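Local coordinates for cDNA FLJ56608, highly similar to Homo sapiens chloride channel, calcium activated, family member 1 (CLCA1), mRNA (Homo sapiens, PDB 6PYO), which may help mediate calcium-activated chloride conductance as a chloride channel regulator, represented here by its von Willebrand factor A (VWA) domain, at residues I4-V9 against G43-M48; S59-I64 against F95-K100; Y102-S107 against K128-I133. One frame throughout, in Å; residues are numbered along the deposited sequence.

Contact 1 (I4-V9 against G43-M48); sequences IGQRIV and GSWVGM
Gln6 and Trp45 run side by side on one edge of this contact, pointing the same way, and the glutamine meets its partner atom by atom. Its CB rests against Gly43 O at 3.5 Å and also approaches the pyrrole carbon CD1 of Trp45. Because CG is anti to the carbonyl carbon (chi1 -54°) and the chain then stays extended, CG follows along Gly43 O at 3.7 Å and CD is carried to the rim of the indole. At the tip, OE1 accepts a hydrogen bond from Trp45 NE1 over 3.2 Å. The oxygen lies in the plane of the indole, at its edge, yet the donor sits well above the amide plane, the two planes being 71° apart. The other branch, NE2, passes only loosely by Gly43 O. Thr2 also hydrogen-bonds to OE1, and Gly43 O accepts from Gln63.

Beyond Gln6 the chains enter parallel pairing, the two strands of the beta-alpha-beta unit whose crossover is helix 24-39 in the VWA fold. Trp45 N donates to Arg7 O (2.8 Å), Val9 N to Trp45 O (2.9 Å), and Gly47 N to Val9 O (2.9 Å). Ile8 and Trp45 share one face of the sheet, whereas Val9 and Val46 share the other.

Arg7 lays its CB against Ser44 OG at 3.5 Å, and a water bridges Arg7 N to that hydroxyl. Its guanidinium turns elsewhere, to salt bridges with Glu41 and Glu108, while Ser44 OG bonds to Glu41 O. The loops leading into the strands are thus held by side-chain and water-mediated bonds, the strands themselves by backbone bonds; the greater length and off-plane donor at Gln6 OE1 suggest a weaker bond there than the backbone ones.

Contact 2 (S59-I64 against F95-K100); sequences SELIQI and FTVIRK
Leu61 and Val97 pack together where helix 87-99 lies against the edge strand 55-63 of the VWA domain, a Rossmann-like alpha/beta fold with helices packed on a central, mostly parallel sheet. The short axes of 59-63 and 95-99 come within 7.6 Å and cross at -44°.

The apolar part is small. Leu61 CG sits 4.1 Å from Val97 CG1, the two side chains meeting at a slant, and Leu61 CD1 reaches on to the Ile98 backbone, 4.0 Å from its carbonyl O. Val97 also touches Val49 of the neighbouring strand, and Leu61 leans on Tyr102.

No direct hydrogen bond joins the segments. One water does so instead, donating to Val97 O (2.7 Å) and to Glu60 OE2 while accepting from Leu61 N (3.0 Å).

The charged pair is more exposed. With its chain bent at chi2 (-83°), Glu60 swings its carboxylate towards the helix and crosses the Lys100 chain at about a right angle. The carboxylate meets the methylene CE, 3.2 Å from OE1, whereas NZ stays 4.3 Å from OE1, too far for a salt bridge. Shortening Glu60 to an alanine is likely to leave the bridging water without one acceptor and Lys100 without its nearby opposite charge.

Behind Glu60, Ser59 OG donates to Glu60 O over 2.8 Å, in the carbonyl plane and on a lone pair.

Contact 3 (Y102-S107 against K128-I133); sequences YPTDGS and KQSGAI
Thr104 faces the end of the helix at Ser130, its hydroxyl turned to the serine's carbonyl and its CB near the serine CB. With OG1 set between the backbone N and the carbonyl carbon (chi1 44°), the hydroxyl donates to Ser130 O over 2.8 Å, tilted 22° from the carbonyl plane; Arg99 adds a weak hydrogen bond to the same hydroxyl. Ser130 OG accepts from Ala132 N, two residues on, at 3.0 Å, an ST turn, and also bonds back to Val127 O.

Asp105 points its side chain away overall, although its carboxylate comes up beside Gly131, with CG 4.0 Å from Gly131 CA. Gly131 leaves the helix with positive phi, and a CB on it would collide with that carboxylate.

These pieces join two connections of the VWA fold. Residues 104-107 form a type II beta turn just ahead of strand 108-113. The segment 128-133 carries the chain from helix 124-130 into the adjacent parallel strand 133-138. Gly106, at the third position of the turn, sends its N-H to Gly131 O at 3.0 Å in a nearly straight bond (172° at the hydrogen) that nevertheless arrives from above the carbonyl plane.

Ser107 and Ala132 meet alongside each other, OG lying 3.8 Å from CB. The serine hydroxyl donates to Thr104 O at 2.6 Å; that carbonyl also accepts from Ser107 N, so two bonds to one residue fasten it. Next to them Ile133 bends its end over the turn, CD1 approaching Gly106 O, while Ile133 N donates to Ser107 O over 2.8 Å.

Contacts 1 and 2 lie about 8 Å apart between centres and share the sheet: Val46 N reaches Ile62 O at 2.7 Å, a probable hydrogen bond between neighbouring strands. Contact 3 is about 13 Å from each. Tyr102 ties it to contact 1, its CB lying 3.5 Å from Ile8 CD1, and Ile98 of contact 2 packs on Ser107 with CD1 3.5 Å from OG. All three gather towards the starts of the parallel strands, whereas the calcium site of Ser16, Ser18 and Thr85 lies beyond the other end of strand 8-14. Calcium bound apart from that site lies about 8 Å from the Arg7 side chain and from Gly106.

Contact 1 (I4-V9 against G43-M48)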
loop_
_atom_site.group_PDB
_atom_site.type_symbol
_atom_site.label_atom_id
_atom_site.label_comp_id
_atom_site.label_asym_id
_atom_site.label_seq_id
_atom_site.Cartn_x
_atom_site.Cartn_y
_atom_site.Cartn_z
ATOM N N ILE A 4 -15.626 -0.486 15.677
ATOM C CA ILE A 4 -17.036 -0.421 15.332
ATOM C C ILE A 4 -17.327 -0.908 13.921
ATOM O O ILE A 4 -18.489 -0.887 13.518
ATOM C CB ILE A 4 -17.577 1.004 15.532
ATOM C CG1 ILE A 4 -16.762 2.021 14.721
ATOM C CG2 ILE A 4 -17.508 1.384 17.031
ATOM C CD1 ILE A 4 -17.533 3.374 14.572
ATOM N N GLY A 5 -16.330 -1.379 13.183
ATOM C CA GLY A 5 -16.573 -2.064 11.940
ATOM C C GLY A 5 -16.300 -1.289 10.677
ATOM O O GLY A 5 -16.869 -1.629 9.616
ATOM N N GLN A 6 -15.456 -0.260 10.754
ATOM C CA GLN A 6 -14.970 0.484 9.598
ATOM C C GLN A 6 -13.623 -0.057 9.147
ATOM O O GLN A 6 -12.727 -0.327 9.961
ATOM C CB GLN A 6 -14.857 1.980 9.907
ATOM C CG GLN A 6 -16.174 2.550 10.431
ATOM C CD GLN A 6 -15.958 3.773 11.322
ATOM O OE1 GLN A 6 -15.002 3.815 12.112
ATOM N NE2 GLN A 6 -16.858 4.745 11.226
ATOM N N ARG A 7 -13.536 -0.287 7.852
ATOM C CA ARG A 7 -12.316 -0.754 7.230
ATOM C C ARG A 7 -11.209 0.262 7.440
ATOM O O ARG A 7 -11.440 1.455 7.351
ATOM C CB ARG A 7 -12.563 -0.934 5.727
ATOM C CG ARG A 7 -11.359 -1.473 4.939
ATOM C CD ARG A 7 -11.746 -1.640 3.477
ATOM N NE ARG A 7 -10.997 -2.694 2.826
ATOM C CZ ARG A 7 -11.124 -2.990 1.545
ATOM N NH1 ARG A 7 -11.941 -2.273 0.793
ATOM N NH2 ARG A 7 -10.422 -3.958 1.002
ATOM N N ILE A 8 -9.997 -0.228 7.678
ATOM C CA ILE A 8 -8.788 0.579 7.712
ATOM C C ILE A 8 -7.890 0.090 6.591
ATOM O O ILE A 8 -7.568 -1.090 6.542
ATOM C CB ILE A 8 -8.035 0.466 9.055
ATOM C CG1 ILE A 8 -8.921 0.941 10.205
ATOM C CG2 ILE A 8 -6.689 1.214 8.895
ATOM C CD1 ILE A 8 -8.411 0.488 11.550
ATOM N N VAL A 9 -7.455 0.986 5.721
ATOM C CA VAL A 9 -6.675 0.610 4.551
ATOM C C VAL A 9 -5.608 1.657 4.351
ATOM O O VAL A 9 -5.889 2.847 4.454
ATOM C CB VAL A 9 -7.538 0.508 3.264
ATOM C CG1 VAL A 9 -6.766 -0.195 2.143
ATOM C CG2 VAL A 9 -8.776 -0.238 3.514
ATOM N N GLY A 43 -17.228 5.252 4.488
ATOM C CA GLY A 43 -16.973 5.069 5.894
ATOM C C GLY A 43 -15.653 4.433 6.224
ATOM O O GLY A 43 -15.257 4.421 7.397
ATOM N N SER A 44 -14.937 3.947 5.224
ATOM C CA SER A 44 -13.595 3.435 5.428
ATOM C C SER A 44 -12.603 4.548 5.765
ATOM O O SER A 44 -12.685 5.662 5.230
ATOM C CB SER A 44 -13.113 2.754 4.169
ATOM O OG SER A 44 -13.968 1.700 3.845
ATOM N N TRP A 45 -11.618 4.203 6.630
ATOM C CA TRP A 45 -10.457 5.016 6.895
ATOM C C TRP A 45 -9.362 4.605 5.927
ATOM O O TRP A 45 -9.073 3.416 5.783
ATOM C CB TRP A 45 -10.008 4.835 8.363
ATOM C CG TRP A 45 -11.030 5.405 9.301
ATOM C CD1 TRP A 45 -12.091 4.748 9.886
ATOM C CD2 TRP A 45 -11.112 6.765 9.731
ATOM N NE1 TRP A 45 -12.804 5.630 10.677
ATOM C CE2 TRP A 45 -12.229 6.875 10.586
ATOM C CE3 TRP A 45 -10.336 7.899 9.483
ATOM C CZ2 TRP A 45 -12.581 8.086 11.190
ATOM C CZ3 TRP A 45 -10.692 9.088 10.074
ATOM C CH2 TRP A 45 -11.807 9.173 10.910
ATOM N N VAL A 46 -8.711 5.585 5.310
ATOM C CA VAL A 46 -7.820 5.312 4.191
ATOM C C VAL A 46 -6.639 6.250 4.278
ATOM O O VAL A 46 -6.817 7.475 4.346
ATOM C CB VAL A 46 -8.526 5.468 2.821
ATOM C CG1 VAL A 46 -7.478 5.315 1.703
ATOM C CG2 VAL A 46 -9.620 4.441 2.688
ATOM N N GLY A 47 -5.433 5.680 4.239
ATOM C CA GLY A 47 -4.214 6.454 4.222
ATOM C C GLY A 47 -3.403 6.095 2.993
ATOM O O GLY A 47 -3.734 5.168 2.256
ATOM N N MET A 48 -2.320 6.841 2.780
ATOM C CA MET A 48 -1.545 6.645 1.570
ATOM C C MET A 48 -0.092 6.983 1.838
ATOM O O MET A 48 0.245 8.104 2.270
ATOM C CB MET A 48 -2.096 7.472 0.400
ATOM C CG MET A 48 -1.156 7.475 -0.814
ATOM S SD MET A 48 -1.803 8.351 -2.280
ATOM C CE MET A 48 -3.565 8.353 -1.938
HETATM O O HOH W 1 -15.629 0.633 5.901
#

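Contact 2 (S59-I64 against F95-K100)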
loop_
_atom_site.group_PDB
_atom_site.type_symbol
_atom_site.label_atom_id
_atom_site.label_comp_id
_atom_site.label_asym_id
_atom_site.label_seq_id
_atom_site.Cartn_x
_atom_site.Cartn_y
_atom_site.Cartn_z
ATOM N N SER A 59 -0.903 10.777 2.751
ATOM C CA SER A 59 -2.113 11.106 3.506
ATOM C C SER A 59 -2.204 10.235 4.750
ATOM O O SER A 59 -2.065 9.003 4.673
ATOM C CB SER A 59 -3.377 10.938 2.668
ATOM O OG SER A 59 -4.536 11.200 3.449
ATOM N N GLU A 60 -2.381 10.895 5.892
ATOM C CA GLU A 60 -2.825 10.235 7.096
ATOM C C GLU A 60 -4.182 9.579 6.835
ATOM O O GLU A 60 -4.833 9.797 5.805
ATOM C CB GLU A 60 -2.935 11.244 8.239
ATOM C CG GLU A 60 -1.660 12.044 8.482
ATOM C CD GLU A 60 -0.646 11.302 9.337
ATOM O OE1 GLU A 60 0.232 11.975 9.929
ATOM O OE2 GLU A 60 -0.715 10.047 9.405
ATOM N N LEU A 61 -4.617 8.787 7.788
ATOM C CA LEU A 61 -5.932 8.177 7.657
ATOM C C LEU A 61 -6.973 9.272 7.497
ATOM O O LEU A 61 -7.079 10.168 8.332
ATOM C CB LEU A 61 -6.244 7.325 8.871
ATOM C CG LEU A 61 -5.485 6.010 9.016
ATOM C CD1 LEU A 61 -6.089 5.296 10.231
ATOM C CD2 LEU A 61 -5.571 5.169 7.746
ATOM N N ILE A 62 -7.713 9.234 6.394
ATOM C CA ILE A 62 -8.922 10.027 6.284
ATOM C C ILE A 62 -10.085 9.107 5.911
ATOM O O ILE A 62 -9.905 8.034 5.326
ATOM C CB ILE A 62 -8.772 11.187 5.282
ATOM C CG1 ILE A 62 -8.642 10.676 3.855
ATOM C CG2 ILE A 62 -7.551 12.040 5.590
ATOM C CD1 ILE A 62 -9.451 11.552 2.867
ATOM N N GLN A 63 -11.278 9.514 6.316
ATOM C CA GLN A 63 -12.454 8.708 6.135
ATOM C C GLN A 63 -13.108 9.046 4.787
ATOM O O GLN A 63 -13.129 10.206 4.361
ATOM C CB GLN A 63 -13.423 8.941 7.289
ATOM C CG GLN A 63 -14.365 7.767 7.515
ATOM C CD GLN A 63 -15.256 8.040 8.649
ATOM O OE1 GLN A 63 -15.414 9.193 9.040
ATOM N NE2 GLN A 63 -15.836 6.993 9.230
ATOM N N ILE A 64 -13.578 8.016 4.088
ATOM C CA ILE A 64 -14.248 8.196 2.797
ATOM C C ILE A 64 -15.730 8.391 3.091
ATOM O O ILE A 64 -16.420 7.433 3.440
ATOM C CB ILE A 64 -14.039 6.992 1.878
ATOM C CG1 ILE A 64 -12.551 6.704 1.661
ATOM C CG2 ILE A 64 -14.774 7.253 0.514
ATOM C CD1 ILE A 64 -11.778 7.882 1.273
ATOM N N PHE A 95 2.160 1.224 8.960
ATOM C CA PHE A 95 1.799 0.839 10.324
ATOM C C PHE A 95 1.772 2.049 11.242
ATOM O O PHE A 95 0.867 2.188 12.077
ATOM C CB PHE A 95 2.765 -0.223 10.875
ATOM C CG PHE A 95 2.722 -1.535 10.133
ATOM C CD1 PHE A 95 1.659 -1.848 9.319
ATOM C CD2 PHE A 95 3.764 -2.452 10.248
ATOM C CE1 PHE A 95 1.619 -3.066 8.614
ATOM C CE2 PHE A 95 3.736 -3.643 9.555
ATOM C CZ PHE A 95 2.652 -3.954 8.737
ATOM N N THR A 96 2.757 2.938 11.112
ATOM C CA THR A 96 2.732 4.181 11.885
ATOM C C THR A 96 1.512 5.028 11.537
ATOM O O THR A 96 0.895 5.649 12.418
ATOM C CB THR A 96 4.014 4.978 11.615
ATOM O OG1 THR A 96 5.136 4.110 11.770
ATOM C CG2 THR A 96 4.147 6.142 12.575
ATOM N N VAL A 97 1.152 5.076 10.247
ATOM C CA VAL A 97 0.017 5.894 9.849
ATOM C C VAL A 97 -1.239 5.349 10.509
ATOM O O VAL A 97 -2.049 6.102 11.062
ATOM C CB VAL A 97 -0.101 5.935 8.311
ATOM C CG1 VAL A 97 -1.521 6.355 7.888
ATOM C CG2 VAL A 97 0.997 6.853 7.710
ATOM N N ILE A 98 -1.380 4.019 10.517
ATOM C CA ILE A 98 -2.588 3.419 11.057
ATOM C C ILE A 98 -2.636 3.619 12.549
ATOM O O ILE A 98 -3.655 4.052 13.106
ATOM C CB ILE A 98 -2.663 1.934 10.689
ATOM C CG1 ILE A 98 -2.884 1.798 9.175
ATOM C CG2 ILE A 98 -3.833 1.310 11.437
ATOM C CD1 ILE A 98 -2.514 0.434 8.643
ATOM N N ARG A 99 -1.519 3.327 13.215
ATOM C CA ARG A 99 -1.430 3.386 14.659
ATOM C C ARG A 99 -1.534 4.780 15.203
ATOM O O ARG A 99 -1.558 4.922 16.435
ATOM C CB ARG A 99 -0.119 2.783 15.154
ATOM C CG ARG A 99 -0.091 1.292 15.014
ATOM C CD ARG A 99 1.289 0.693 15.208
ATOM N NE ARG A 99 1.190 -0.758 15.079
ATOM C CZ ARG A 99 2.164 -1.534 14.625
ATOM N NH1 ARG A 99 3.321 -0.988 14.233
ATOM N NH2 ARG A 99 1.967 -2.847 14.548
ATOM N N LYS A 100 -1.555 5.817 14.352
ATOM C CA LYS A 100 -1.900 7.119 14.925
ATOM C C LYS A 100 -3.326 7.133 15.467
ATOM O O LYS A 100 -3.671 8.019 16.258
ATOM C CB LYS A 100 -1.733 8.256 13.914
ATOM C CG LYS A 100 -0.269 8.450 13.469
ATOM C CD LYS A 100 0.068 9.917 13.288
ATOM C CE LYS A 100 1.216 10.134 12.296
ATOM N NZ LYS A 100 2.529 9.640 12.784
HETATM O O HOH W 2 -3.049 8.509 10.299
#

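Contact 3 (Y102-S107 against K128-I133)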
loop_
_atom_site.group_PDB
_atom_site.type_symbol
_atom_site.label_atom_id
_atom_site.label_comp_id
_atom_site.label_asym_id
_atom_site.label_seq_id
_atom_site.Cartn_x
_atom_site.Cartn_y
_atom_site.Cartn_z
ATOM N N TYR A 102 -5.507 3.731 15.356
ATOM C CA TYR A 102 -6.100 2.409 15.465
ATOM C C TYR A 102 -5.022 1.339 15.540
ATOM O O TYR A 102 -3.904 1.532 15.048
ATOM C CB TYR A 102 -7.012 2.129 14.261
ATOM C CG TYR A 102 -8.163 3.111 14.132
ATOM C CD1 TYR A 102 -9.171 3.159 15.095
ATOM C CD2 TYR A 102 -8.266 3.968 13.040
ATOM C CE1 TYR A 102 -10.239 4.051 14.985
ATOM C CE2 TYR A 102 -9.317 4.866 12.926
ATOM C CZ TYR A 102 -10.296 4.912 13.900
ATOM O OH TYR A 102 -11.345 5.814 13.770
ATOM N N PRO A 103 -5.350 0.183 16.109
ATOM C CA PRO A 103 -4.486 -0.993 15.931
ATOM C C PRO A 103 -4.414 -1.434 14.476
ATOM O O PRO A 103 -5.294 -1.154 13.657
ATOM C CB PRO A 103 -5.150 -2.075 16.790
ATOM C CG PRO A 103 -6.408 -1.451 17.393
ATOM C CD PRO A 103 -6.658 -0.149 16.710
ATOM N N THR A 104 -3.332 -2.149 14.159
ATOM C CA THR A 104 -3.133 -2.681 12.821
ATOM C C THR A 104 -3.766 -4.054 12.635
ATOM O O THR A 104 -4.038 -4.449 11.496
ATOM C CB THR A 104 -1.634 -2.760 12.502
ATOM O OG1 THR A 104 -0.930 -3.305 13.630
ATOM C CG2 THR A 104 -1.086 -1.389 12.199
ATOM N N ASP A 105 -4.058 -4.767 13.714
ATOM C CA ASP A 105 -4.686 -6.095 13.590
ATOM C C ASP A 105 -6.045 -5.990 12.891
ATOM O O ASP A 105 -6.973 -5.354 13.396
ATOM C CB ASP A 105 -4.844 -6.740 14.971
ATOM C CG ASP A 105 -4.861 -8.297 14.925
ATOM O OD1 ASP A 105 -5.310 -8.910 13.912
ATOM O OD2 ASP A 105 -4.425 -8.913 15.931
ATOM N N GLY A 106 -6.168 -6.631 11.741
ATOM C CA GLY A 106 -7.344 -6.511 10.914
ATOM C C GLY A 106 -7.397 -5.298 10.010
ATOM O O GLY A 106 -8.365 -5.162 9.257
ATOM N N SER A 107 -6.405 -4.410 10.060
ATOM C CA SER A 107 -6.244 -3.386 9.039
ATOM C C SER A 107 -5.643 -3.997 7.773
ATOM O O SER A 107 -5.089 -5.094 7.784
ATOM C CB SER A 107 -5.373 -2.236 9.559
ATOM O OG SER A 107 -4.010 -2.612 9.625
ATOM N N LYS A 128 4.199 -9.857 10.747
ATOM C CA LYS A 128 3.453 -10.868 11.478
ATOM C C LYS A 128 2.903 -10.257 12.749
ATOM O O LYS A 128 1.729 -10.457 13.081
ATOM C CB LYS A 128 4.336 -12.098 11.776
ATOM C CG LYS A 128 4.507 -13.078 10.596
ATOM C CD LYS A 128 5.580 -14.179 10.857
ATOM C CE LYS A 128 7.035 -13.637 10.827
ATOM N NZ LYS A 128 8.132 -14.663 10.633
ATOM N N GLN A 129 3.705 -9.416 13.421
ATOM C CA GLN A 129 3.245 -8.879 14.694
ATOM C C GLN A 129 2.090 -7.919 14.488
ATOM O O GLN A 129 1.258 -7.732 15.391
ATOM C CB GLN A 129 4.372 -8.149 15.421
ATOM C CG GLN A 129 4.636 -8.659 16.817
ATOM C CD GLN A 129 5.420 -9.950 16.821
ATOM O OE1 GLN A 129 4.881 -11.022 17.099
ATOM N NE2 GLN A 129 6.711 -9.853 16.514
ATOM N N SER A 130 2.021 -7.299 13.308
ATOM C CA SER A 130 1.056 -6.220 13.133
ATOM C C SER A 130 -0.369 -6.750 13.095
ATOM O O SER A 130 -1.284 -6.061 13.551
ATOM C CB SER A 130 1.361 -5.425 11.866
ATOM O OG SER A 130 0.977 -6.105 10.682
ATOM N N GLY A 131 -0.566 -7.966 12.572
ATOM C CA GLY A 131 -1.887 -8.495 12.317
ATOM C C GLY A 131 -2.563 -7.882 11.116
ATOM O O GLY A 131 -3.725 -8.210 10.850
ATOM N N ALA A 132 -1.879 -6.975 10.410
ATOM C CA ALA A 132 -2.393 -6.391 9.189
ATOM C C ALA A 132 -2.523 -7.461 8.113
ATOM O O ALA A 132 -1.892 -8.515 8.163
ATOM C CB ALA A 132 -1.488 -5.252 8.699
ATOM N N ILE A 133 -3.385 -7.173 7.152
ATOM C CA ILE A 133 -3.634 -7.994 5.970
ATOM C C ILE A 133 -2.946 -7.286 4.827
ATOM O O ILE A 133 -3.311 -6.150 4.513
ATOM C CB ILE A 133 -5.142 -8.094 5.689
ATOM C CG1 ILE A 133 -5.892 -8.739 6.855
ATOM C CG2 ILE A 133 -5.480 -8.845 4.416
ATOM C CD1 ILE A 133 -7.349 -8.148 7.027
HETATM O O HOH W 3 -4.932 -10.268 11.910
HETATM O O HOH W 4 -1.122 -9.101 16.804
#